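Local coordinates for lipid II:glycine glycyltransferase (Staphylococcus aureus, PDB 6SNR), which probably catalyses transfer of glycine from glycyl-tRNA to the lysine of membrane-bound lipid II, the first step of the pentaglycine cross-bridge, at residues K28-K33 with Q56-K61; S92-A97 with Y103-D108. One frame throughout, in Å; residues are numbered along the deposited sequence.

Contact 1: K28-K33 with Q56-K61; sequences KWAETK and QLLFKK
Ala30 and Leu58 are the backbone pair that come closest, with Ala30 CA 7.4 Å from Leu58 CA. Helix 28-33 runs almost parallel to strand 56-61, at 3°, and the two axes approach to 10.1 Å. Ala30 is the centre of the contact. Its CB points at the strand and meets CD2 of Leu58 at 4.0 Å. The same methyl abuts the amide end of Gln56, with Ala30 CB 3.6 Å from Gln56 CD. Gln56 reaches that far because CG stands anti to its backbone N (chi1 -179°) and the chain runs extended from there. Further along, Lys33 lays only its aliphatic stem near the strand: CG is 4.2 Å from Leu58 CD1, and the rest of the side chain leads away. No hydrogen bond crosses between the segments. Within segment 28-33, Thr32 OG1 gives a 2.7 Å bond to a lone pair of Trp29 O and also sits over the centre of one face of the Trp29 ring. Ala40 of strand 39-47 touches both Ala30 and Leu58. A short helix laid along one face of a mixed sheet in this way is consistent with the GNAT-like domains of the FemABX family.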
loop_
_atom_site.group_PDB
_atom_site.type_symbol
_atom_site.label_atom_id
_atom_site.label_comp_id
_atom_site.label_asym_id
_atom_site.label_seq_id
_atom_site.Cartn_x
_atom_site.Cartn_y
_atom_site.Cartn_z
ATOM N N LYS A 28 10.964 10.718 -8.231
ATOM C CA LYS A 28 10.010 10.220 -9.204
ATOM C C LYS A 28 8.553 10.457 -8.751
ATOM O O LYS A 28 7.666 10.521 -9.588
ATOM C CB LYS A 28 10.239 8.725 -9.478
ATOM C CG LYS A 28 11.567 8.404 -10.095
ATOM C CD LYS A 28 11.730 9.018 -11.456
ATOM C CE LYS A 28 12.850 8.285 -12.206
ATOM N NZ LYS A 28 12.590 6.808 -12.350
ATOM N N TRP A 29 8.345 10.623 -7.441
ATOM C CA TRP A 29 6.993 11.053 -6.979
ATOM C C TRP A 29 6.718 12.488 -7.469
ATOM O O TRP A 29 5.619 12.818 -7.977
ATOM C CB TRP A 29 6.877 10.978 -5.483
ATOM C CG TRP A 29 5.529 11.395 -5.031
ATOM C CD1 TRP A 29 5.175 12.620 -4.540
ATOM C CD2 TRP A 29 4.327 10.623 -5.094
ATOM N NE1 TRP A 29 3.839 12.652 -4.303
ATOM C CE2 TRP A 29 3.289 11.445 -4.623
ATOM C CE3 TRP A 29 4.022 9.317 -5.509
ATOM C CZ2 TRP A 29 1.985 10.995 -4.507
ATOM C CZ3 TRP A 29 2.733 8.884 -5.423
ATOM C CH2 TRP A 29 1.720 9.724 -4.926
ATOM N N ALA A 30 7.711 13.365 -7.353
ATOM C CA ALA A 30 7.555 14.720 -7.944
ATOM C C ALA A 30 7.242 14.679 -9.410
ATOM O O ALA A 30 6.404 15.450 -9.892
ATOM C CB ALA A 30 8.784 15.573 -7.671
ATOM N N GLU A 31 7.813 13.717 -10.143
ATOM C CA GLU A 31 7.478 13.602 -11.550
ATOM C C GLU A 31 5.985 13.391 -11.759
ATOM O O GLU A 31 5.414 13.947 -12.687
ATOM C CB GLU A 31 8.257 12.472 -12.248
ATOM C CG GLU A 31 9.729 12.734 -12.352
ATOM C CD GLU A 31 10.091 13.718 -13.442
ATOM O OE1 GLU A 31 9.261 13.987 -14.337
ATOM O OE2 GLU A 31 11.228 14.228 -13.377
ATOM N N THR A 32 5.334 12.618 -10.877
ATOM C CA THR A 32 3.902 12.321 -11.016
ATOM C C THR A 32 3.025 13.539 -10.779
ATOM O O THR A 32 1.894 13.607 -11.233
ATOM C CB THR A 32 3.407 11.196 -10.082
ATOM O OG1 THR A 32 3.231 11.714 -8.747
ATOM C CG2 THR A 32 4.306 10.031 -10.081
ATOM N N LYS A 33 3.548 14.508 -10.048
ATOM C CA LYS A 33 2.746 15.663 -9.710
ATOM C C LYS A 33 2.804 16.778 -10.761
ATOM O O LYS A 33 2.059 17.763 -10.656
ATOM C CB LYS A 33 3.160 16.186 -8.338
ATOM C CG LYS A 33 2.897 15.179 -7.218
ATOM C CD LYS A 33 1.403 14.965 -6.969
ATOM C CE LYS A 33 1.159 13.994 -5.826
ATOM N NZ LYS A 33 -0.296 13.907 -5.497
ATOM N N GLN A 56 12.358 17.876 -0.630
ATOM C CA GLN A 56 11.822 18.140 -1.910
ATOM C C GLN A 56 10.581 19.033 -1.754
ATOM O O GLN A 56 9.629 18.695 -1.061
ATOM C CB GLN A 56 11.409 16.830 -2.573
ATOM C CG GLN A 56 10.853 17.013 -3.915
ATOM C CD GLN A 56 10.764 15.708 -4.637
ATOM O OE1 GLN A 56 9.866 14.888 -4.372
ATOM N NE2 GLN A 56 11.700 15.490 -5.513
ATOM N N LEU A 57 10.647 20.201 -2.346
ATOM C CA LEU A 57 9.602 21.240 -2.279
ATOM C C LEU A 57 8.783 21.197 -3.513
ATOM O O LEU A 57 9.323 21.219 -4.647
ATOM C CB LEU A 57 10.281 22.648 -2.164
ATOM C CG LEU A 57 10.976 23.062 -0.875
ATOM C CD1 LEU A 57 11.992 22.121 -0.300
ATOM C CD2 LEU A 57 11.607 24.450 -1.113
ATOM N N LEU A 58 7.458 21.140 -3.385
ATOM C CA LEU A 58 6.582 21.204 -4.506
ATOM C C LEU A 58 5.873 22.540 -4.451
ATOM O O LEU A 58 5.304 22.922 -3.432
ATOM C CB LEU A 58 5.525 20.084 -4.488
ATOM C CG LEU A 58 6.144 18.690 -4.672
ATOM C CD1 LEU A 58 5.091 17.581 -4.485
ATOM C CD2 LEU A 58 6.759 18.583 -6.043
ATOM N N PHE A 59 5.858 23.210 -5.584
ATOM C CA PHE A 59 5.124 24.484 -5.741
ATOM C C PHE A 59 3.965 24.410 -6.703
ATOM O O PHE A 59 4.058 23.776 -7.774
ATOM C CB PHE A 59 6.129 25.572 -6.285
ATOM C CG PHE A 59 7.169 25.954 -5.314
ATOM C CD1 PHE A 59 7.006 26.989 -4.432
ATOM C CD2 PHE A 59 8.400 25.309 -5.284
ATOM C CE1 PHE A 59 7.981 27.329 -3.531
ATOM C CE2 PHE A 59 9.361 25.636 -4.379
ATOM C CZ PHE A 59 9.185 26.659 -3.479
ATOM N N LYS A 60 2.889 25.163 -6.390
ATOM C CA LYS A 60 1.766 25.243 -7.295
ATOM C C LYS A 60 1.139 26.615 -7.134
ATOM O O LYS A 60 0.962 27.073 -6.032
ATOM C CB LYS A 60 0.721 24.168 -7.056
ATOM C CG LYS A 60 -0.397 24.109 -8.100
ATOM C CD LYS A 60 -1.286 22.903 -7.913
ATOM C CE LYS A 60 -2.531 22.965 -8.773
ATOM N NZ LYS A 60 -3.310 21.683 -8.711
ATOM N N LYS A 61 0.792 27.226 -8.272
ATOM C CA LYS A 61 0.152 28.551 -8.280
ATOM C C LYS A 61 -1.234 28.484 -7.645
ATOM O O LYS A 61 -2.004 27.543 -7.880
ATOM C CB LYS A 61 0.059 29.047 -9.718
ATOM C CG LYS A 61 -0.736 30.343 -9.919
ATOM C CD LYS A 61 -1.614 30.252 -11.163
ATOM C CE LYS A 61 -2.552 29.052 -11.092
ATOM N NZ LYS A 61 -3.932 29.234 -11.635
#

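Contact 2: S92-A97 with Y103-D108; sequences SAKEIA and YAIKID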
loop_
_atom_site.group_PDB
_atom_site.type_symbol
_atom_site.label_atom_id
_atom_site.label_comp_id
_atom_site.label_asym_id
_atom_site.label_seq_id
_atom_site.Cartn_x
_atom_site.Cartn_y
_atom_site.Cartn_z
ATOM N N SER A 92 17.125 27.422 3.904
ATOM C CA SER A 92 17.126 27.156 2.465
ATOM C C SER A 92 15.747 27.179 1.839
ATOM O O SER A 92 15.567 27.688 0.730
ATOM C CB SER A 92 17.842 25.836 2.136
ATOM O OG SER A 92 19.220 25.897 2.518
ATOM N N ALA A 93 14.753 26.580 2.512
ATOM C CA ALA A 93 13.405 26.598 1.975
ATOM C C ALA A 93 12.820 27.990 1.885
ATOM O O ALA A 93 12.175 28.297 0.930
ATOM C CB ALA A 93 12.416 25.682 2.745
ATOM N N LYS A 94 13.114 28.829 2.873
ATOM C CA LYS A 94 12.616 30.204 2.863
ATOM C C LYS A 94 13.194 30.978 1.690
ATOM O O LYS A 94 12.508 31.681 1.037
ATOM C CB LYS A 94 12.982 30.910 4.164
ATOM C CG LYS A 94 12.102 30.556 5.348
ATOM C CD LYS A 94 12.690 31.013 6.661
ATOM C CE LYS A 94 12.849 32.527 6.650
ATOM N NZ LYS A 94 12.976 32.971 8.039
ATOM N N GLU A 95 14.479 30.783 1.405
ATOM C CA GLU A 95 15.083 31.449 0.229
ATOM C C GLU A 95 14.346 31.115 -1.090
ATOM O O GLU A 95 13.986 31.967 -1.926
ATOM C CB GLU A 95 16.555 31.053 0.086
ATOM C CG GLU A 95 17.499 31.451 1.186
ATOM C CD GLU A 95 18.973 31.388 0.777
ATOM O OE1 GLU A 95 19.282 31.151 -0.419
ATOM O OE2 GLU A 95 19.821 31.591 1.674
ATOM N N ILE A 96 14.127 29.816 -1.317
ATOM C CA ILE A 96 13.487 29.385 -2.533
ATOM C C ILE A 96 12.024 29.858 -2.569
ATOM O O ILE A 96 11.526 30.366 -3.557
ATOM C CB ILE A 96 13.585 27.854 -2.640
ATOM C CG1 ILE A 96 15.026 27.422 -2.769
ATOM C CG2 ILE A 96 12.772 27.333 -3.810
ATOM C CD1 ILE A 96 15.220 25.921 -2.749
ATOM N N ALA A 97 11.302 29.628 -1.467
ATOM C CA ALA A 97 9.879 29.916 -1.413
ATOM C C ALA A 97 9.568 31.408 -1.599
ATOM O O ALA A 97 8.611 31.735 -2.226
ATOM C CB ALA A 97 9.294 29.390 -0.100
ATOM N N TYR A 103 2.977 31.822 -0.246
ATOM C CA TYR A 103 2.332 32.428 0.936
ATOM C C TYR A 103 2.683 31.686 2.226
ATOM O O TYR A 103 2.477 32.214 3.330
ATOM C CB TYR A 103 0.811 32.534 0.733
ATOM C CG TYR A 103 0.082 31.225 0.773
ATOM C CD1 TYR A 103 -0.271 30.646 1.989
ATOM C CD2 TYR A 103 -0.262 30.572 -0.392
ATOM C CE1 TYR A 103 -0.978 29.436 2.009
ATOM C CE2 TYR A 103 -0.962 29.365 -0.376
ATOM C CZ TYR A 103 -1.288 28.807 0.817
ATOM O OH TYR A 103 -1.996 27.613 0.834
ATOM N N ALA A 104 3.230 30.457 2.112
ATOM C CA ALA A 104 3.645 29.635 3.252
ATOM C C ALA A 104 4.466 28.425 2.760
ATOM O O ALA A 104 4.367 28.098 1.572
ATOM C CB ALA A 104 2.402 29.104 3.992
ATOM N N ILE A 105 5.166 27.841 3.713
ATOM C CA ILE A 105 5.894 26.569 3.578
ATOM C C ILE A 105 5.176 25.586 4.506
ATOM O O ILE A 105 5.174 25.737 5.718
ATOM C CB ILE A 105 7.351 26.678 4.028
ATOM C CG1 ILE A 105 8.114 27.642 3.113
ATOM C CG2 ILE A 105 8.025 25.294 4.053
ATOM C CD1 ILE A 105 9.389 28.118 3.746
ATOM N N LYS A 106 4.604 24.564 3.888
ATOM C CA LYS A 106 3.769 23.581 4.596
ATOM C C LYS A 106 4.539 22.271 4.678
ATOM O O LYS A 106 4.961 21.742 3.623
ATOM C CB LYS A 106 2.467 23.376 3.828
ATOM C CG LYS A 106 1.508 22.307 4.450
ATOM C CD LYS A 106 0.258 22.181 3.649
ATOM C CE LYS A 106 -0.570 23.444 3.638
ATOM N NZ LYS A 106 -1.056 23.856 4.990
ATOM N N ILE A 107 4.628 21.706 5.891
ATOM C CA ILE A 107 5.312 20.413 6.040
ATOM C C ILE A 107 4.427 19.434 6.835
ATOM O O ILE A 107 3.479 19.847 7.523
ATOM C CB ILE A 107 6.655 20.533 6.753
ATOM C CG1 ILE A 107 6.450 20.895 8.247
ATOM C CG2 ILE A 107 7.594 21.559 6.094
ATOM C CD1 ILE A 107 7.692 20.868 9.062
ATOM N N ASP A 108 4.721 18.136 6.690
ATOM C CA ASP A 108 3.885 17.084 7.300
ATOM C C ASP A 108 4.691 15.770 7.418
ATOM O O ASP A 108 4.314 14.747 6.822
ATOM C CB ASP A 108 2.501 16.905 6.606
ATOM C CG ASP A 108 2.539 16.697 5.118
ATOM O OD1 ASP A 108 3.621 16.741 4.489
ATOM O OD2 ASP A 108 1.495 16.550 4.493
#
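Ile105 is the single strand residue that meets helix 92-97, and it touches three residues there. The helix and strand 104-107 run obliquely antiparallel, at 132°, with their axes 9.3 Å apart. The nearest backbone pair is Ala97 and Ile105, 7.2 Å between CA atoms. The tight part is apolar. Ile105 holds CG1 anti to its own carbonyl carbon (chi1 -64°), which sends this longer branch to the helix. CG1 lies 3.8 Å from Ala97 CB, while CD1 at the end of the branch is 4.0 Å from Ala93 CB. CD1 also rests on the helix backbone, 3.9 Å from Lys94 N. The two alanines, one turn apart, have only methyls there, so the strand side chain can come close to the main chain. The looser side belongs to Lys94. Its CG is 4.0 Å from Ile105 CD1, and the two side chains cross at about a right angle. The chain then bends at chi3 (61°) and leads away, and NZ bonds to Tyr390 OH of the neighbouring strand 388-391. Glu95 faces away from the strand and is exposed. No hydrogen bond links the two segments. The helix and strand of this beta-alpha-beta crossover are therefore joined here by hydrophobic burial and shape, with the polar end of Lys94 satisfied outside the contact.

In the fold
Contacts 1 and 2 lie on the same mixed sheet, with centres about 13 Å apart. Strand 50-61 serves both: Gln56 and Leu58 point to helix 27-33, whereas Leu57 and Phe59 meet helix 83-99, so the two helices lie on opposite faces of the sheet. The two contacts therefore touch directly: Phe59 CZ is 3.7 Å from Ile96 CG2, and Leu57 CD2 is 4.1 Å from Ala93 CB. Strand 68-78 lies between strands 50-61 and 102-107 in the sheet; its Ile72 touches both Leu57 and Ile105. Contact 1 is nearer the middle of the molecule, its centre about 20 Å from the centre of the chain, against about 29 Å for contact 2.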